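Local coordinates for putative carboxynorspermidine decarboxylase protein (Sinorhizobium meliloti, PDB 3MT1) that probably decarboxylates carboxynorspermidine and carboxyspermidine with pyridoxal 5'-phosphate, as a homodimer, to give norspermidine and spermidine, at residues F98-Q103 with L141-V146; L118-Q123 with N157-H162; A186-V191 with Y223-Y228. All coordinates share one frame; numbering follows the deposited sequence.

Interaction 1. Residues F98-Q103 with L141-V146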
loop_
_atom_site.group_PDB
_atom_site.type_symbol
_atom_site.label_atom_id
_atom_site.label_comp_id
_atom_site.label_asym_id
_atom_site.label_seq_id
_atom_site.Cartn_x
_atom_site.Cartn_y
_atom_site.Cartn_z
ATOM N N PHE B 98 -3.576 -14.102 22.839
ATOM C CA PHE B 98 -4.785 -13.310 22.777
ATOM C C PHE B 98 -4.505 -11.967 23.332
ATOM O O PHE B 98 -3.693 -11.821 24.258
ATOM C CB PHE B 98 -5.927 -13.948 23.534
ATOM C CG PHE B 98 -6.193 -15.359 23.132
ATOM C CD1 PHE B 98 -7.003 -15.637 22.041
ATOM C CD2 PHE B 98 -5.619 -16.424 23.843
ATOM C CE1 PHE B 98 -7.247 -16.954 21.661
ATOM C CE2 PHE B 98 -5.857 -17.720 23.479
ATOM C CZ PHE B 98 -6.675 -17.988 22.376
ATOM N N ASN B 99 -5.202 -10.993 22.750
ATOM C CA ASN B 99 -5.023 -9.585 23.042
ATOM C C ASN B 99 -5.658 -9.161 24.364
ATOM O O ASN B 99 -5.254 -8.170 24.969
ATOM C CB ASN B 99 -5.590 -8.752 21.892
ATOM C CG ASN B 99 -5.089 -7.323 21.907
ATOM O OD1 ASN B 99 -3.894 -7.080 21.734
ATOM N ND2 ASN B 99 -6.000 -6.366 22.115
ATOM N N SER B 100 -6.646 -9.919 24.811
ATOM C CA SER B 100 -7.502 -9.483 25.904
ATOM C C SER B 100 -8.092 -10.706 26.565
ATOM O O SER B 100 -8.137 -11.784 25.956
ATOM C CB SER B 100 -8.627 -8.600 25.364
ATOM O OG SER B 100 -9.499 -9.383 24.561
ATOM N N ILE B 101 -8.548 -10.528 27.805
ATOM C CA ILE B 101 -9.169 -11.595 28.591
ATOM C C ILE B 101 -10.372 -12.151 27.845
ATOM O O ILE B 101 -10.515 -13.364 27.678
ATOM C CB ILE B 101 -9.543 -11.092 30.007
ATOM C CG1 ILE B 101 -8.331 -11.241 30.921
ATOM C CG2 ILE B 101 -10.740 -11.872 30.594
ATOM C CD1 ILE B 101 -8.116 -10.080 31.890
ATOM N N SER B 102 -11.207 -11.238 27.371
ATOM C CA SER B 102 -12.394 -11.576 26.625
ATOM C C SER B 102 -12.117 -12.465 25.390
ATOM O O SER B 102 -12.829 -13.448 25.165
ATOM C CB SER B 102 -13.104 -10.282 26.236
ATOM O OG SER B 102 -14.311 -10.567 25.567
ATOM N N GLN B 103 -11.090 -12.127 24.604
ATOM C CA GLN B 103 -10.658 -12.979 23.482
ATOM C C GLN B 103 -10.269 -14.359 23.986
ATOM O O GLN B 103 -10.610 -15.388 23.374
ATOM C CB GLN B 103 -9.462 -12.375 22.740
ATOM C CG GLN B 103 -9.801 -11.247 21.786
ATOM C CD GLN B 103 -10.120 -11.758 20.425
ATOM O OE1 GLN B 103 -9.298 -12.431 19.806
ATOM N NE2 GLN B 103 -11.320 -11.448 19.934
ATOM N N LEU B 141 -3.940 -2.603 23.434
ATOM C CA LEU B 141 -3.124 -3.779 23.129
ATOM C C LEU B 141 -2.592 -4.391 24.412
ATOM O O LEU B 141 -1.678 -3.847 25.022
ATOM C CB LEU B 141 -1.947 -3.414 22.232
ATOM C CG LEU B 141 -2.209 -2.718 20.900
ATOM C CD1 LEU B 141 -0.883 -2.429 20.219
ATOM C CD2 LEU B 141 -3.121 -3.548 19.990
ATOM N N GLY B 142 -3.165 -5.517 24.819
ATOM C CA GLY B 142 -2.736 -6.203 26.032
ATOM C C GLY B 142 -3.461 -5.756 27.292
ATOM O O GLY B 142 -3.992 -4.648 27.364
ATOM N N GLU B 143 -3.492 -6.634 28.285
ATOM C CA GLU B 143 -4.103 -6.303 29.569
ATOM C C GLU B 143 -3.049 -5.700 30.498
ATOM O O GLU B 143 -1.888 -6.086 30.442
ATOM C CB GLU B 143 -4.748 -7.543 30.199
ATOM C CG GLU B 143 -5.829 -8.222 29.333
ATOM C CD GLU B 143 -7.180 -7.494 29.336
ATOM O OE1 GLU B 143 -7.385 -6.588 30.173
ATOM O OE2 GLU B 143 -8.047 -7.840 28.505
ATOM N N TRP B 144 -3.447 -4.741 31.331
ATOM C CA TRP B 144 -2.521 -4.099 32.254
ATOM C C TRP B 144 -2.895 -4.408 33.686
ATOM O O TRP B 144 -2.057 -4.306 34.580
ATOM C CB TRP B 144 -2.510 -2.576 32.054
ATOM C CG TRP B 144 -3.763 -1.896 32.539
ATOM C CD1 TRP B 144 -4.029 -1.464 33.811
ATOM C CD2 TRP B 144 -4.919 -1.589 31.762
ATOM N NE1 TRP B 144 -5.284 -0.906 33.871
ATOM C CE2 TRP B 144 -5.853 -0.969 32.629
ATOM C CE3 TRP B 144 -5.263 -1.779 30.415
ATOM C CZ2 TRP B 144 -7.108 -0.528 32.190
ATOM C CZ3 TRP B 144 -6.515 -1.339 29.971
ATOM C CH2 TRP B 144 -7.422 -0.718 30.860
ATOM N N ASP B 145 -4.160 -4.762 33.903
ATOM C CA ASP B 145 -4.716 -4.889 35.261
ATOM C C ASP B 145 -4.515 -6.287 35.850
ATOM O O ASP B 145 -5.222 -7.240 35.496
ATOM C CB ASP B 145 -6.192 -4.482 35.270
ATOM C CG ASP B 145 -6.736 -4.254 36.671
ATOM O OD1 ASP B 145 -6.278 -4.916 37.626
ATOM O OD2 ASP B 145 -7.649 -3.411 36.817
ATOM N N VAL B 146 -3.541 -6.373 36.756
ATOM C CA VAL B 146 -3.082 -7.630 37.368
ATOM C C VAL B 146 -4.220 -8.489 37.946
ATOM O O VAL B 146 -4.302 -9.671 37.623
ATOM C CB VAL B 146 -1.966 -7.369 38.451
ATOM C CG1 VAL B 146 -1.757 -8.579 39.379
ATOM C CG2 VAL B 146 -0.657 -6.949 37.784
#

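Interaction 2. Residues L118-Q123 with N157-H162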
loop_
_atom_site.group_PDB
_atom_site.type_symbol
_atom_site.label_atom_id
_atom_site.label_comp_id
_atom_site.label_asym_id
_atom_site.label_seq_id
_atom_site.Cartn_x
_atom_site.Cartn_y
_atom_site.Cartn_z
ATOM N N LEU B 118 -1.205 -14.605 26.757
ATOM C CA LEU B 118 -2.004 -13.398 26.865
ATOM C C LEU B 118 -1.046 -12.241 26.690
ATOM O O LEU B 118 0.050 -12.268 27.229
ATOM C CB LEU B 118 -2.697 -13.347 28.243
ATOM C CG LEU B 118 -3.632 -12.160 28.541
ATOM C CD1 LEU B 118 -5.031 -12.381 27.955
ATOM C CD2 LEU B 118 -3.737 -11.855 30.030
ATOM N N ARG B 119 -1.438 -11.230 25.928
ATOM C CA ARG B 119 -0.602 -10.041 25.815
ATOM C C ARG B 119 -0.757 -9.119 27.012
ATOM O O ARG B 119 -1.869 -8.835 27.469
ATOM C CB ARG B 119 -0.924 -9.256 24.556
ATOM C CG ARG B 119 0.099 -8.196 24.278
ATOM C CD ARG B 119 -0.240 -7.389 23.077
ATOM N NE ARG B 119 0.819 -6.425 22.794
ATOM C CZ ARG B 119 0.975 -5.801 21.633
ATOM N NH1 ARG B 119 0.136 -6.047 20.621
ATOM N NH2 ARG B 119 1.977 -4.941 21.480
ATOM N N LEU B 120 0.368 -8.633 27.506
ATOM C CA LEU B 120 0.369 -7.720 28.623
ATOM C C LEU B 120 0.887 -6.386 28.155
ATOM O O LEU B 120 1.837 -6.311 27.385
ATOM C CB LEU B 120 1.245 -8.276 29.738
ATOM C CG LEU B 120 0.689 -9.039 30.951
ATOM C CD1 LEU B 120 -0.546 -9.870 30.683
ATOM C CD2 LEU B 120 1.819 -9.901 31.515
ATOM N N ASN B 121 0.226 -5.328 28.608
ATOM C CA ASN B 121 0.545 -3.969 28.203
ATOM C C ASN B 121 1.300 -3.322 29.344
ATOM O O ASN B 121 0.731 -3.123 30.424
ATOM C CB ASN B 121 -0.747 -3.207 27.910
ATOM C CG ASN B 121 -0.510 -1.793 27.365
ATOM O OD1 ASN B 121 0.614 -1.283 27.332
ATOM N ND2 ASN B 121 -1.598 -1.148 26.948
ATOM N N PRO B 122 2.597 -3.028 29.139
ATOM C CA PRO B 122 3.300 -2.330 30.209
ATOM C C PRO B 122 2.870 -0.854 30.387
ATOM O O PRO B 122 2.808 -0.385 31.537
ATOM C CB PRO B 122 4.771 -2.452 29.799
ATOM C CG PRO B 122 4.819 -3.641 28.899
ATOM C CD PRO B 122 3.534 -3.571 28.138
ATOM N N GLN B 123 2.537 -0.149 29.299
ATOM C CA GLN B 123 2.226 1.289 29.373
ATOM C C GLN B 123 1.319 1.682 30.548
ATOM O O GLN B 123 0.109 1.869 30.394
ATOM C CB GLN B 123 1.656 1.795 28.044
ATOM N N ASN B 157 -0.465 -19.806 30.238
ATOM C CA ASN B 157 0.769 -20.548 30.339
ATOM C C ASN B 157 1.954 -19.605 29.999
ATOM O O ASN B 157 3.123 -19.923 30.241
ATOM C CB ASN B 157 0.633 -21.686 29.330
ATOM C CG ASN B 157 1.895 -22.420 29.079
ATOM O OD1 ASN B 157 2.349 -22.471 27.952
ATOM N ND2 ASN B 157 2.439 -23.062 30.096
ATOM N N GLY B 158 1.616 -18.435 29.447
ATOM C CA GLY B 158 2.596 -17.539 28.878
ATOM C C GLY B 158 2.105 -16.121 28.697
ATOM O O GLY B 158 0.902 -15.860 28.663
ATOM N N PHE B 159 3.051 -15.198 28.596
ATOM C CA PHE B 159 2.714 -13.815 28.308
ATOM C C PHE B 159 3.475 -13.331 27.104
ATOM O O PHE B 159 4.585 -13.794 26.814
ATOM C CB PHE B 159 3.056 -12.900 29.476
ATOM C CG PHE B 159 2.288 -13.184 30.726
ATOM C CD1 PHE B 159 0.901 -13.241 30.710
ATOM C CD2 PHE B 159 2.948 -13.359 31.921
ATOM C CE1 PHE B 159 0.191 -13.492 31.865
ATOM C CE2 PHE B 159 2.241 -13.603 33.095
ATOM C CZ PHE B 159 0.865 -13.674 33.070
HETATM N N MSE B 160 2.854 -12.393 26.400
HETATM C CA MSE B 160 3.521 -11.650 25.356
HETATM C C MSE B 160 3.609 -10.199 25.810
HETATM O O MSE B 160 2.653 -9.680 26.373
HETATM C CB MSE B 160 2.765 -11.763 24.042
HETATM C CG MSE B 160 3.498 -11.090 22.911
HETATM SE SE MSE B 160 2.306 -10.147 21.703
HETATM C CE MSE B 160 2.090 -11.567 20.419
ATOM N N ILE B 161 4.768 -9.578 25.584
ATOM C CA ILE B 161 4.996 -8.158 25.877
ATOM C C ILE B 161 5.840 -7.585 24.760
ATOM O O ILE B 161 6.936 -8.059 24.512
ATOM C CB ILE B 161 5.763 -7.944 27.218
ATOM C CG1 ILE B 161 4.846 -8.128 28.423
ATOM C CG2 ILE B 161 6.376 -6.562 27.290
ATOM C CD1 ILE B 161 4.852 -9.552 28.953
ATOM N N HIS B 162 5.335 -6.581 24.069
ATOM C CA HIS B 162 6.062 -6.010 22.953
ATOM C C HIS B 162 5.952 -4.491 23.073
ATOM O O HIS B 162 4.983 -3.861 22.616
ATOM C CB HIS B 162 5.525 -6.564 21.624
ATOM C CG HIS B 162 6.126 -5.932 20.402
ATOM N ND1 HIS B 162 7.246 -6.430 19.775
ATOM C CD2 HIS B 162 5.742 -4.854 19.675
ATOM C CE1 HIS B 162 7.535 -5.682 18.726
ATOM N NE2 HIS B 162 6.638 -4.717 18.642
HETATM O O HOH W 1 2.494 -5.857 24.761
#

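Interaction 3. Residues A186-V191 with Y223-Y228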
loop_
_atom_site.group_PDB
_atom_site.type_symbol
_atom_site.label_atom_id
_atom_site.label_comp_id
_atom_site.label_asym_id
_atom_site.label_seq_id
_atom_site.Cartn_x
_atom_site.Cartn_y
_atom_site.Cartn_z
ATOM N N ALA B 186 5.628 -10.675 39.531
ATOM C CA ALA B 186 4.973 -11.672 40.367
ATOM C C ALA B 186 4.257 -12.687 39.470
ATOM O O ALA B 186 4.381 -13.886 39.680
ATOM C CB ALA B 186 4.020 -11.015 41.367
ATOM N N LEU B 187 3.563 -12.204 38.441
ATOM C CA LEU B 187 2.845 -13.075 37.501
ATOM C C LEU B 187 3.733 -13.890 36.548
ATOM O O LEU B 187 3.452 -15.056 36.267
ATOM C CB LEU B 187 1.844 -12.250 36.695
ATOM C CG LEU B 187 0.657 -11.690 37.499
ATOM C CD1 LEU B 187 -0.213 -10.822 36.622
ATOM C CD2 LEU B 187 -0.184 -12.810 38.131
ATOM N N ILE B 188 4.797 -13.264 36.050
ATOM C CA ILE B 188 5.729 -13.919 35.128
ATOM C C ILE B 188 6.325 -15.201 35.735
ATOM O O ILE B 188 6.325 -16.252 35.092
ATOM C CB ILE B 188 6.820 -12.921 34.634
ATOM C CG1 ILE B 188 6.172 -11.818 33.758
ATOM C CG2 ILE B 188 7.923 -13.641 33.876
ATOM C CD1 ILE B 188 7.044 -10.571 33.504
ATOM N N ALA B 189 6.790 -15.122 36.977
ATOM C CA ALA B 189 7.305 -16.300 37.710
ATOM C C ALA B 189 6.382 -17.519 37.613
ATOM O O ALA B 189 6.865 -18.653 37.580
ATOM C CB ALA B 189 7.581 -15.957 39.199
ATOM N N ARG B 190 5.070 -17.272 37.542
ATOM C CA ARG B 190 4.048 -18.330 37.636
ATOM C C ARG B 190 3.746 -19.026 36.306
ATOM O O ARG B 190 3.119 -20.087 36.286
ATOM C CB ARG B 190 2.746 -17.784 38.248
ATOM C CG ARG B 190 2.843 -17.325 39.700
ATOM C CD ARG B 190 1.574 -16.569 40.161
ATOM N NE ARG B 190 0.342 -17.303 39.845
ATOM C CZ ARG B 190 -0.901 -16.870 40.072
ATOM N NH1 ARG B 190 -1.120 -15.684 40.642
ATOM N NH2 ARG B 190 -1.932 -17.636 39.719
ATOM N N VAL B 191 4.178 -18.440 35.197
ATOM C CA VAL B 191 3.943 -19.049 33.891
ATOM C C VAL B 191 5.228 -19.672 33.415
ATOM O O VAL B 191 6.247 -19.570 34.089
ATOM C CB VAL B 191 3.426 -18.047 32.837
ATOM C CG1 VAL B 191 2.091 -17.490 33.254
ATOM C CG2 VAL B 191 4.410 -16.930 32.614
ATOM N N TYR B 223 13.077 -16.006 36.695
ATOM C CA TYR B 223 11.649 -16.336 36.590
ATOM C C TYR B 223 11.315 -17.773 36.173
ATOM O O TYR B 223 10.150 -18.173 36.226
ATOM C CB TYR B 223 10.911 -15.297 35.732
ATOM C CG TYR B 223 10.936 -13.907 36.349
ATOM C CD1 TYR B 223 10.127 -13.598 37.450
ATOM C CD2 TYR B 223 11.786 -12.911 35.857
ATOM C CE1 TYR B 223 10.156 -12.344 38.031
ATOM C CE2 TYR B 223 11.816 -11.648 36.433
ATOM C CZ TYR B 223 10.999 -11.369 37.518
ATOM O OH TYR B 223 11.031 -10.123 38.117
ATOM N N GLY B 224 12.330 -18.547 35.788
ATOM C CA GLY B 224 12.135 -19.921 35.282
ATOM C C GLY B 224 11.189 -20.031 34.082
ATOM O O GLY B 224 10.289 -20.878 34.074
ATOM N N VAL B 225 11.387 -19.151 33.091
ATOM C CA VAL B 225 10.583 -19.098 31.865
ATOM C C VAL B 225 11.471 -19.253 30.625
ATOM O O VAL B 225 12.648 -18.916 30.659
ATOM C CB VAL B 225 9.762 -17.742 31.722
ATOM C CG1 VAL B 225 8.670 -17.585 32.811
ATOM C CG2 VAL B 225 10.672 -16.517 31.676
ATOM N N GLN B 226 10.911 -19.766 29.536
ATOM C CA GLN B 226 11.586 -19.689 28.240
ATOM C C GLN B 226 11.330 -18.311 27.570
ATOM O O GLN B 226 10.182 -17.845 27.472
ATOM C CB GLN B 226 11.150 -20.833 27.325
ATOM C CG GLN B 226 11.690 -20.717 25.911
ATOM C CD GLN B 226 13.181 -21.053 25.814
ATOM O OE1 GLN B 226 13.621 -22.108 26.297
ATOM N NE2 GLN B 226 13.958 -20.170 25.158
ATOM N N ILE B 227 12.402 -17.660 27.132
ATOM C CA ILE B 227 12.259 -16.389 26.467
ATOM C C ILE B 227 12.141 -16.593 24.970
ATOM O O ILE B 227 12.849 -17.405 24.372
ATOM C CB ILE B 227 13.409 -15.410 26.805
ATOM C CG1 ILE B 227 13.331 -14.980 28.268
ATOM C CG2 ILE B 227 13.327 -14.133 25.929
ATOM C CD1 ILE B 227 14.492 -14.113 28.689
ATOM N N TYR B 228 11.198 -15.858 24.395
ATOM C CA TYR B 228 11.073 -15.665 22.943
ATOM C C TYR B 228 11.405 -14.234 22.541
ATOM O O TYR B 228 10.992 -13.275 23.192
ATOM C CB TYR B 228 9.684 -16.029 22.469
ATOM C CG TYR B 228 9.467 -17.500 22.558
ATOM C CD1 TYR B 228 9.804 -18.345 21.494
ATOM C CD2 TYR B 228 8.943 -18.057 23.712
ATOM C CE1 TYR B 228 9.599 -19.717 21.578
ATOM C CE2 TYR B 228 8.737 -19.421 23.811
ATOM C CZ TYR B 228 9.071 -20.251 22.757
ATOM O OH TYR B 228 8.873 -21.612 22.912
#

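Interaction 1. Residues F98-Q103 with L141-V146
Asn99 and Gly142 bring the two backbones closest, with their CA atoms 5.1 Å apart, where the chain has left strand 95-98 but not yet entered helix 101-107. Gly142 N donates to Asn99 O at 3.4 Å, a weak hydrogen bond with an N-H...O angle of only 123°. Gly142 CA adds a CA-H...O contact to the same oxygen. The glycine has positive phi.

A straighter bond forms further along, from Ile101 N to Glu143 OE2 at 2.8 Å and 163°. The nitrogen meets this oxygen on its anti side, from well out of the carboxylate plane. Ile101 is the first residue of helix 101-107, so the carboxylate sits at an N-terminus, where the helix dipole would be expected to suit a negative charge. Ser100 is the N-cap of that helix, and its OG accepts from Gln103 N at 3.2 Å. The helix start therefore has two side-chain acceptors, one local and one from a distant loop. In the alpha/beta (TIM-type) barrel expected of this family of PLP-dependent decarboxylases, the contact joins the link from strand 95-98 to helix 101-107 with the long loop after strand 115-119.

The Glu143 chain is bent at chi2 as it makes this approach. OE2 also lies 3.3 Å from Ser100 CB. The Ile101 side chain crosses that of Glu143 at about a right angle and sets CD1 3.8 Å from Glu143 CD. A chi1 of -163° swings the Asn99 amide alongside Leu141, with OD1 3.7 Å from Leu141 CA. The polar end of Asn99 is held by others: OD1 is hydrogen-bonded with Tyr77 OH, and ND2 with Arg140 O. Leu141 also packs on Cys295 of the second subunit.

Interaction 2. Residues L118-Q123 with N157-H162
Leu118 pairs with Phe159, and Arg119 with Met160, as parallel beta bridges. The evidence is a ladder in which Leu118 N donates to Gly158 O, Met160 N to Leu118 O at 2.9 Å, and Leu120 N to Met160 O at 2.8 Å. Side chains alternate between the faces. On the Leu118 and Phe159 side, Leu120 CD2 sits over the Phe159 ring in a CH-pi contact, 3.5 Å from the centroid and 18° off the normal. Ile161 CG1 meets Leu120 CB, and its CG2 branch meets Pro122 CG at 3.7 Å.

On the other face Arg119, with CG anti to the backbone N (chi1 -168°), runs extended past Met160, a selenomethionine. Met160 SE lies over one guanidinium face, 4.2 Å from Arg119 NE, and also touches CG and CD. In the guanidinium plane NH2 bonds weakly to His162 O. A water accepts from Arg119 NE (2.6 Å) and His162 N and donates to Leu120 O, bridging the strands where they diverge.

Further out, Tyr77 OH bonds Arg119 NH1, and Gly198 N is hydrogen-bonded with His162 ND1. The His162 side chain is about 4 Å from a sulfate, which may mark an anion pocket, and about 9 Å from the side chain of Glu233, predicted to bind substrate. The pair joins adjacent strands 115-119 and 158-160 of the barrel, and helix 170-190 packs on Leu120, Phe159 and Ile161.

Interaction 3. Residues A186-V191 with Y223-Y228
Ile188 and Tyr223 meet on the outer layer of the alpha/beta barrel, where the end of helix 170-190 packs against the turn that leads from helix 209-223 into strand 226-229. The backbones come close at Ala189 and Tyr223, with CA atoms 4.5 Å apart, yet no hydrogen bond crosses between the segments. The contact is held by apolar packing.

Tyr223 gives the largest share. With chi1 at -63° the ring lies alongside Ala189, Tyr223 CD1 being 3.7 Å from Ala189 N. Ile188 CG2 approaches the base of the side chain, 3.9 Å from Tyr223 CB, while Ala189 CB lies at the ring edge, in its plane, 3.9 Å from Tyr223 CD1. The phenol end is tied back to the same helix by a hydrogen bond between Tyr223 OH and Glu181 OE2. Phe219 of helix 209-223 meets the Tyr223 ring and also touches Ile188 and Val225.

Gly224, just past helix 209-223, has positive phi (56°) and leads into Val225, which points toward segment 186-191. Within that segment Val191 N donates to Ile188 O at 3.1 Å, an i to i+3 bond. Val194 of strand 193-195 packs on both Ile188 and Val225. One methyl, Val225 CG1, meets two carbonyl oxygens at once: Val191 O at 3.4 Å and Ile188 O at 3.5 Å.

Interaction 2 is the buried one of the three, a strand pair within the barrel wall; interactions 1 and 3 are only partly buried and lie toward its periphery. Strand 115-119, part of interaction 2, is probably hydrogen-bonded to both segments of interaction 1 through the Arg119 backbone, whose N lies 2.9 Å from Phe98 O and whose O lies 2.9 Å from Glu143 N. Helix 170-190 links the others: Phe159 CE2 packs 3.7 Å from Leu187 O, and Val146 touches Leu187. The chemistry follows position: a carboxylate at a helix start in interaction 1, a backbone ladder with a bridging water in interaction 2, and apolar packing without cross-segment hydrogen bonds in interaction 3.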